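Local coordinates for protein succinyl-CoA ligase (ADP-forming) subunit alpha (Methanosaeta concilii, PDB 6HXI) that binds coenzyme A and is an alpha-subunit-type member of the CoA-ligase family with a partial citrate synthase-like C-terminal region, at residues B[195-203]-B[215-225]; B[230-238]-B[273-281]. All coordinates share one frame; numbering follows the deposited sequence.

Both contacts sit in the CoA-ligase family region and reach one mixed beta sheet. From the N terminus, strand 196-201 comes first, and the chain returns through helix 212-221. Contact 1 closes this turn by laying the helix against the strand. The chain then enters strand 227-233, on the far side of strand 172-176. Contact 2 joins the end of that strand to the long loop between strand 255-260 and helix 287-297. The contacts follow in series and neither nests in nor crosses the other. They still touch: Ile202 packs on Asp238, and Ile216 packs on Cys230. Helix, sheet and the later loop are thus tied together.

Contact 1. Residues B[195-203]-B[215-225]; sequences GIYEGVAIG and HILRYERNPAI
Tyr197 and Glu198 meet the end of helix 212-221 and the turn after it, in the first half of a beta-alpha-beta crossover. The helix leads from strand 196-201 to strand 227-233, with strand 172-176 lying between the two in the sheet. Strand 198-201 and helix 215-221 run nearly antiparallel, at 170°, and their axes approach to 10.4 Å.

Tyr197 can be followed outward. Its CB and CG rest on Ile225 CG1. Its CD1 then meets Ile225 CD1 at 3.7 Å. On the other rim CD2 and CE2 run along Ala224, and CE2 comes tightly to Ala224 CB at 3.3 Å. CE1 reaches Asn222 ND2 at 3.4 Å, with the ring and amide planes almost perpendicular. The hydroxyl ends near the same amide nitrogen. An Asx turn, Ala224 N to Asn222 OD1, shapes the loop beside the ring.

Glu198 stretches toward the helix, its CG anti to the backbone N (chi1 -164°). Glu198 OE1 accepts from Arg218 NH1 and NH2 in a salt bridge, each at 2.8 Å, and lies in the guanidinium plane. The same oxygen sits at the edge of the Tyr219 ring. Glu198 OE2 is bonded elsewhere, to Thr145. Arg218 NH2 also donates to His215 ND1 near the imidazole plane, which helps to fix the rotation of that ring. His215 NE2 pairs with Ser210, and the Tyr219 hydroxyl with the backbone O of Phe174. Just past the end of the strand, Ile202 CG2 touches His215 CD2 at 3.6 Å. Val200 completes the packing with a CH-pi contact: its CG1 stands over one face of the His215 ring, 3.9 Å from the centroid.

Contact 2. Residues B[230-238]-B[273-281]; sequences CLGELGGED and FGHAGAKAN
Glu233 and His275 join the end of strand 227-233 to the loop that follows strand 255-260 in this alpha/beta domain. Beside them the two backbones fit closely. Gly235 has no side chain, and this leaves a hollow into which the carbonyl of Gly277 bulges. Gly235 CA makes a CA-H...O contact with Gly277 O. In return Ala278 CA points its hydrogen almost straight at Leu234 O, 3.6 Å away. A type I beta turn from His275 to Ala278 and an inverse gamma turn centred on Ala278 bend the loop here.

Leu234 is the largest knob. Its CD1 lies between Phe273 CE2, at 4.0 Å, and Ala280 CB, at 4.2 Å. Its CD2 leans on Ala278 CB. Ala278 CB also lies against the Glu233 carboxylate, 3.5 Å from its OE2. Tyr302 of the citrate lyase chain packs edge-to-face with Phe273, so this wall is shared with another chain.

The Glu233 CG sits between the backbone N and carbonyl carbon (chi1 69°), and the extended chain beyond it reaches the loop. His275 ND1 faces both carboxylate oxygens of Glu233, 2.9 Å from OE1 and 3.0 Å from OE2. Both bonds are weak and bent. The carboxylate lies at the ring edge, with the two planes 57° apart.

The His275 side chain is about 6 Å from coenzyme A and about 5 Å from a citrate ion, probably from the crystallisation liquor. With ND1 donating its one hydrogen to Glu233, the contact probably holds the imidazole in a set orientation beside the coenzyme A site.

Contact 1. Residues B[195-203]-B[215-225]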
loop_
_atom_site.group_PDB
_atom_site.type_symbol
_atom_site.label_atom_id
_atom_site.label_comp_id
_atom_site.label_asym_id
_atom_site.label_seq_id
_atom_site.Cartn_x
_atom_site.Cartn_y
_atom_site.Cartn_z
ATOM N N GLY B 195 16.255 30.543 -55.258
ATOM C CA GLY B 195 15.367 30.447 -54.112
ATOM C C GLY B 195 15.234 31.724 -53.316
ATOM O O GLY B 195 15.879 32.733 -53.619
ATOM N N ILE B 196 14.388 31.682 -52.296
ATOM C CA ILE B 196 14.187 32.829 -51.419
ATOM C C ILE B 196 15.379 33.066 -50.491
ATOM O O ILE B 196 16.050 32.136 -50.053
ATOM C CB ILE B 196 12.851 32.797 -50.596
ATOM C CG1 ILE B 196 12.784 31.617 -49.615
ATOM C CG2 ILE B 196 11.615 32.841 -51.482
ATOM C CD1 ILE B 196 12.696 31.980 -48.166
ATOM N N TYR B 197 15.604 34.334 -50.181
ATOM C CA TYR B 197 16.508 34.770 -49.141
ATOM C C TYR B 197 15.572 34.793 -47.899
ATOM O O TYR B 197 15.850 34.139 -46.895
ATOM C CB TYR B 197 17.037 36.185 -49.435
ATOM C CG TYR B 197 17.901 36.729 -48.321
ATOM C CD1 TYR B 197 17.338 37.399 -47.239
ATOM C CD2 TYR B 197 19.281 36.542 -48.327
ATOM C CE1 TYR B 197 18.120 37.848 -46.175
ATOM C CE2 TYR B 197 20.077 37.006 -47.281
ATOM C CZ TYR B 197 19.492 37.669 -46.211
ATOM O OH TYR B 197 20.265 38.147 -45.179
ATOM N N GLU B 198 14.436 35.514 -48.021
ATOM C CA GLU B 198 13.430 35.690 -46.981
ATOM C C GLU B 198 12.022 35.667 -47.594
ATOM O O GLU B 198 11.827 36.113 -48.728
ATOM C CB GLU B 198 13.681 37.039 -46.282
ATOM C CG GLU B 198 12.974 37.213 -44.959
ATOM C CD GLU B 198 13.403 38.458 -44.214
ATOM O OE1 GLU B 198 12.831 39.535 -44.492
ATOM O OE2 GLU B 198 14.316 38.363 -43.360
ATOM N N GLY B 199 11.061 35.186 -46.826
ATOM C CA GLY B 199 9.658 35.134 -47.225
ATOM C C GLY B 199 8.737 35.469 -46.068
ATOM O O GLY B 199 8.968 34.994 -44.958
ATOM N N VAL B 200 7.702 36.293 -46.299
ATOM C CA VAL B 200 6.761 36.684 -45.233
ATOM C C VAL B 200 5.310 36.619 -45.729
ATOM O O VAL B 200 5.027 37.070 -46.839
ATOM C CB VAL B 200 7.082 38.105 -44.629
ATOM C CG1 VAL B 200 5.992 38.580 -43.662
ATOM C CG2 VAL B 200 8.446 38.142 -43.940
ATOM N N ALA B 201 4.393 36.067 -44.902
ATOM C CA ALA B 201 2.978 36.104 -45.216
ATOM C C ALA B 201 2.372 37.114 -44.204
ATOM O O ALA B 201 2.538 36.940 -42.989
ATOM C CB ALA B 201 2.350 34.732 -45.071
ATOM N N ILE B 202 1.751 38.192 -44.688
ATOM C CA ILE B 202 1.198 39.210 -43.775
ATOM C C ILE B 202 -0.187 38.820 -43.190
ATOM O O ILE B 202 -0.695 39.522 -42.309
ATOM C CB ILE B 202 1.181 40.631 -44.407
ATOM C CG1 ILE B 202 0.291 40.695 -45.674
ATOM C CG2 ILE B 202 2.598 41.126 -44.680
ATOM C CD1 ILE B 202 -0.432 42.059 -45.881
ATOM N N GLY B 203 -0.757 37.706 -43.671
ATOM C CA GLY B 203 -2.078 37.227 -43.275
ATOM C C GLY B 203 -3.120 37.757 -44.236
ATOM O O GLY B 203 -2.826 38.649 -45.039
ATOM N N HIS B 215 7.603 45.147 -45.525
ATOM C CA HIS B 215 8.536 44.077 -45.851
ATOM C C HIS B 215 9.228 44.317 -47.172
ATOM O O HIS B 215 10.433 44.120 -47.215
ATOM C CB HIS B 215 7.871 42.701 -45.774
ATOM C CG HIS B 215 7.152 42.492 -44.467
ATOM N ND1 HIS B 215 7.843 42.232 -43.297
ATOM C CD2 HIS B 215 5.837 42.600 -44.179
ATOM C CE1 HIS B 215 6.933 42.166 -42.340
ATOM N NE2 HIS B 215 5.710 42.371 -42.820
ATOM N N ILE B 216 8.509 44.813 -48.222
ATOM C CA ILE B 216 9.105 45.110 -49.535
ATOM C C ILE B 216 10.212 46.171 -49.404
ATOM O O ILE B 216 11.270 46.044 -50.044
ATOM C CB ILE B 216 8.052 45.452 -50.637
ATOM C CG1 ILE B 216 7.223 44.201 -50.993
ATOM C CG2 ILE B 216 8.728 46.029 -51.904
ATOM C CD1 ILE B 216 6.022 44.403 -51.933
ATOM N N LEU B 217 9.981 47.185 -48.536
ATOM C CA LEU B 217 10.949 48.260 -48.273
ATOM C C LEU B 217 12.195 47.749 -47.575
ATOM O O LEU B 217 13.273 48.261 -47.843
ATOM C CB LEU B 217 10.334 49.445 -47.510
ATOM C CG LEU B 217 9.338 50.301 -48.275
ATOM C CD1 LEU B 217 8.801 51.411 -47.394
ATOM C CD2 LEU B 217 9.949 50.877 -49.541
ATOM N N ARG B 218 12.057 46.725 -46.711
ATOM C CA ARG B 218 13.195 46.089 -46.053
ATOM C C ARG B 218 14.024 45.321 -47.095
ATOM O O ARG B 218 15.248 45.339 -47.015
ATOM C CB ARG B 218 12.748 45.106 -44.974
ATOM C CG ARG B 218 12.239 45.712 -43.678
ATOM C CD ARG B 218 12.082 44.654 -42.593
ATOM N NE ARG B 218 11.238 43.523 -43.000
ATOM C CZ ARG B 218 11.696 42.347 -43.416
ATOM N NH1 ARG B 218 13.001 42.133 -43.517
ATOM N NH2 ARG B 218 10.855 41.388 -43.770
ATOM N N TYR B 219 13.367 44.627 -48.049
ATOM C CA TYR B 219 14.055 43.874 -49.097
ATOM C C TYR B 219 14.845 44.810 -50.005
ATOM O O TYR B 219 15.903 44.417 -50.497
ATOM C CB TYR B 219 13.066 43.054 -49.941
ATOM C CG TYR B 219 12.178 42.093 -49.179
ATOM C CD1 TYR B 219 12.575 41.565 -47.949
ATOM C CD2 TYR B 219 10.971 41.656 -49.715
ATOM C CE1 TYR B 219 11.766 40.671 -47.253
ATOM C CE2 TYR B 219 10.158 40.752 -49.028
ATOM C CZ TYR B 219 10.566 40.252 -47.805
ATOM O OH TYR B 219 9.767 39.360 -47.135
ATOM N N GLU B 220 14.325 46.047 -50.221
ATOM C CA GLU B 220 14.929 47.094 -51.054
ATOM C C GLU B 220 16.231 47.634 -50.460
ATOM O O GLU B 220 17.114 48.077 -51.211
ATOM C CB GLU B 220 13.949 48.250 -51.259
ATOM C CG GLU B 220 13.549 48.459 -52.710
ATOM C CD GLU B 220 14.586 49.067 -53.642
ATOM O OE1 GLU B 220 14.999 50.229 -53.419
ATOM O OE2 GLU B 220 14.923 48.407 -54.651
ATOM N N ARG B 221 16.334 47.617 -49.113
ATOM C CA ARG B 221 17.500 48.075 -48.364
ATOM C C ARG B 221 18.539 46.959 -48.199
ATOM O O ARG B 221 19.738 47.259 -48.144
ATOM C CB ARG B 221 17.092 48.616 -46.989
ATOM C CG ARG B 221 16.357 49.966 -47.019
ATOM C CD ARG B 221 16.130 50.515 -45.610
ATOM N NE ARG B 221 15.253 49.654 -44.799
ATOM C CZ ARG B 221 15.098 49.757 -43.482
ATOM N NH1 ARG B 221 15.761 50.682 -42.798
ATOM N NH2 ARG B 221 14.282 48.934 -42.837
ATOM N N ASN B 222 18.089 45.682 -48.129
ATOM C CA ASN B 222 18.964 44.520 -47.965
ATOM C C ASN B 222 19.844 44.255 -49.195
ATOM O O ASN B 222 19.314 43.957 -50.264
ATOM C CB ASN B 222 18.160 43.261 -47.571
ATOM C CG ASN B 222 18.977 42.144 -46.939
ATOM O OD1 ASN B 222 20.205 42.033 -47.095
ATOM N ND2 ASN B 222 18.295 41.254 -46.231
ATOM N N PRO B 223 21.191 44.332 -49.052
ATOM C CA PRO B 223 22.079 44.072 -50.212
ATOM C C PRO B 223 22.051 42.634 -50.737
ATOM O O PRO B 223 22.267 42.426 -51.925
ATOM C CB PRO B 223 23.479 44.435 -49.695
ATOM C CG PRO B 223 23.268 45.158 -48.404
ATOM C CD PRO B 223 21.969 44.679 -47.847
ATOM N N ALA B 224 21.778 41.661 -49.865
ATOM C CA ALA B 224 21.708 40.230 -50.194
ATOM C C ALA B 224 20.594 39.872 -51.201
ATOM O O ALA B 224 20.758 38.933 -51.992
ATOM C CB ALA B 224 21.533 39.432 -48.922
ATOM N N ILE B 225 19.473 40.640 -51.159
ATOM C CA ILE B 225 18.287 40.523 -52.013
ATOM C C ILE B 225 18.480 41.367 -53.288
ATOM O O ILE B 225 18.741 42.574 -53.202
ATOM C CB ILE B 225 16.998 40.915 -51.224
ATOM C CG1 ILE B 225 16.670 39.851 -50.150
ATOM C CG2 ILE B 225 15.785 41.161 -52.165
ATOM C CD1 ILE B 225 15.807 40.309 -48.971
#

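Contact 2. Residues B[230-238]-B[273-281]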
loop_
_atom_site.group_PDB
_atom_site.type_symbol
_atom_site.label_atom_id
_atom_site.label_comp_id
_atom_site.label_asym_id
_atom_site.label_seq_id
_atom_site.Cartn_x
_atom_site.Cartn_y
_atom_site.Cartn_z
ATOM N N CYS B 230 5.955 39.280 -55.092
ATOM C CA CYS B 230 4.814 39.311 -54.181
ATOM C C CYS B 230 3.542 38.754 -54.785
ATOM O O CYS B 230 3.375 38.716 -55.995
ATOM C CB CYS B 230 4.592 40.680 -53.555
ATOM S SG CYS B 230 3.997 41.925 -54.696
ATOM N N LEU B 231 2.683 38.257 -53.916
ATOM C CA LEU B 231 1.413 37.654 -54.275
ATOM C C LEU B 231 0.335 38.255 -53.378
ATOM O O LEU B 231 0.331 38.012 -52.181
ATOM C CB LEU B 231 1.513 36.130 -54.079
ATOM C CG LEU B 231 0.372 35.260 -54.594
ATOM C CD1 LEU B 231 0.310 35.263 -56.113
ATOM C CD2 LEU B 231 0.510 33.821 -54.057
ATOM N N GLY B 232 -0.517 39.081 -53.961
ATOM C CA GLY B 232 -1.618 39.720 -53.258
ATOM C C GLY B 232 -2.947 39.080 -53.595
ATOM O O GLY B 232 -2.984 38.006 -54.205
ATOM N N GLU B 233 -4.048 39.727 -53.173
ATOM C CA GLU B 233 -5.424 39.277 -53.446
ATOM C C GLU B 233 -6.398 40.457 -53.438
ATOM O O GLU B 233 -6.074 41.527 -52.914
ATOM C CB GLU B 233 -5.885 38.135 -52.492
ATOM C CG GLU B 233 -6.081 38.558 -51.054
ATOM C CD GLU B 233 -6.623 37.536 -50.072
ATOM O OE1 GLU B 233 -6.866 36.366 -50.466
ATOM O OE2 GLU B 233 -6.829 37.928 -48.898
ATOM N N LEU B 234 -7.586 40.258 -54.011
ATOM C CA LEU B 234 -8.650 41.259 -54.063
ATOM C C LEU B 234 -9.083 41.708 -52.656
ATOM O O LEU B 234 -8.829 40.990 -51.667
ATOM C CB LEU B 234 -9.845 40.735 -54.875
ATOM C CG LEU B 234 -10.823 39.760 -54.217
ATOM C CD1 LEU B 234 -11.932 39.440 -55.164
ATOM C CD2 LEU B 234 -10.151 38.444 -53.795
ATOM N N GLY B 235 -9.717 42.887 -52.590
ATOM C CA GLY B 235 -10.186 43.477 -51.341
ATOM C C GLY B 235 -9.099 44.285 -50.664
ATOM O O GLY B 235 -7.929 43.867 -50.624
ATOM N N GLY B 236 -9.485 45.451 -50.152
ATOM C CA GLY B 236 -8.560 46.370 -49.496
ATOM C C GLY B 236 -7.634 47.065 -50.474
ATOM O O GLY B 236 -7.619 46.728 -51.662
ATOM N N GLU B 237 -6.832 48.017 -49.974
ATOM C CA GLU B 237 -5.955 48.834 -50.832
ATOM C C GLU B 237 -4.457 48.711 -50.537
ATOM O O GLU B 237 -3.696 49.625 -50.885
ATOM C CB GLU B 237 -6.387 50.310 -50.753
ATOM C CG GLU B 237 -7.611 50.650 -51.572
ATOM C CD GLU B 237 -7.939 52.129 -51.531
ATOM O OE1 GLU B 237 -7.248 52.908 -52.227
ATOM O OE2 GLU B 237 -8.849 52.516 -50.762
ATOM N N ASP B 238 -4.038 47.604 -49.895
ATOM C CA ASP B 238 -2.649 47.345 -49.511
ATOM C C ASP B 238 -1.679 47.414 -50.700
ATOM O O ASP B 238 -0.665 48.098 -50.615
ATOM C CB ASP B 238 -2.548 45.992 -48.765
ATOM C CG ASP B 238 -1.139 45.473 -48.437
ATOM O OD1 ASP B 238 -0.410 45.092 -49.374
ATOM O OD2 ASP B 238 -0.815 45.346 -47.235
ATOM N N PHE B 273 -14.713 35.776 -49.766
ATOM C CA PHE B 273 -13.788 34.656 -49.931
ATOM C C PHE B 273 -13.137 34.283 -48.605
ATOM O O PHE B 273 -13.415 34.939 -47.596
ATOM C CB PHE B 273 -12.786 34.908 -51.072
ATOM C CG PHE B 273 -13.487 35.071 -52.399
ATOM C CD1 PHE B 273 -13.933 33.962 -53.109
ATOM C CD2 PHE B 273 -13.734 36.335 -52.923
ATOM C CE1 PHE B 273 -14.576 34.114 -54.344
ATOM C CE2 PHE B 273 -14.381 36.487 -54.154
ATOM C CZ PHE B 273 -14.797 35.375 -54.856
ATOM N N GLY B 274 -12.362 33.189 -48.616
ATOM C CA GLY B 274 -11.694 32.582 -47.467
ATOM C C GLY B 274 -11.140 33.525 -46.428
ATOM O O GLY B 274 -11.624 33.546 -45.300
ATOM N N HIS B 275 -10.145 34.329 -46.806
ATOM C CA HIS B 275 -9.534 35.322 -45.911
ATOM C C HIS B 275 -10.531 36.410 -45.556
ATOM O O HIS B 275 -11.315 36.820 -46.418
ATOM C CB HIS B 275 -8.299 35.952 -46.568
ATOM C CG HIS B 275 -7.168 35.000 -46.820
ATOM N ND1 HIS B 275 -6.269 35.215 -47.840
ATOM C CD2 HIS B 275 -6.816 33.873 -46.159
ATOM C CE1 HIS B 275 -5.405 34.222 -47.776
ATOM N NE2 HIS B 275 -5.694 33.388 -46.780
ATOM N N ALA B 276 -10.503 36.885 -44.295
ATOM C CA ALA B 276 -11.410 37.958 -43.835
ATOM C C ALA B 276 -11.393 39.206 -44.750
ATOM O O ALA B 276 -12.453 39.761 -45.033
ATOM C CB ALA B 276 -11.099 38.344 -42.393
ATOM N N GLY B 277 -10.216 39.571 -45.262
ATOM C CA GLY B 277 -10.078 40.734 -46.132
ATOM C C GLY B 277 -10.307 40.509 -47.614
ATOM O O GLY B 277 -10.250 41.471 -48.382
ATOM N N ALA B 278 -10.534 39.246 -48.043
ATOM C CA ALA B 278 -10.723 38.912 -49.466
ATOM C C ALA B 278 -12.155 39.126 -49.969
ATOM O O ALA B 278 -12.876 38.161 -50.239
ATOM C CB ALA B 278 -10.233 37.493 -49.766
ATOM N N LYS B 279 -12.564 40.415 -50.066
ATOM C CA LYS B 279 -13.848 40.873 -50.609
ATOM C C LYS B 279 -13.712 42.279 -51.233
ATOM O O LYS B 279 -13.599 43.266 -50.495
ATOM C CB LYS B 279 -14.996 40.828 -49.577
ATOM C CG LYS B 279 -16.361 40.958 -50.254
ATOM C CD LYS B 279 -17.523 41.089 -49.287
ATOM C CE LYS B 279 -18.832 40.857 -50.012
ATOM N NZ LYS B 279 -19.951 41.655 -49.444
ATOM N N ALA B 280 -13.747 42.371 -52.577
ATOM C CA ALA B 280 -13.630 43.648 -53.291
ATOM C C ALA B 280 -14.902 44.495 -53.139
ATOM O O ALA B 280 -15.933 44.205 -53.758
ATOM C CB ALA B 280 -13.310 43.412 -54.763
ATOM N N ASN B 281 -14.840 45.515 -52.262
ATOM C CA ASN B 281 -15.970 46.421 -51.995
ATOM C C ASN B 281 -16.172 47.377 -53.157
ATOM O O ASN B 281 -17.308 47.645 -53.540
ATOM C CB ASN B 281 -15.758 47.207 -50.690
ATOM C CG ASN B 281 -15.750 46.379 -49.425
ATOM O OD1 ASN B 281 -16.234 45.239 -49.374
ATOM N ND2 ASN B 281 -15.233 46.968 -48.351
HETATM O O HOH W 1 -7.925 42.973 -47.413
#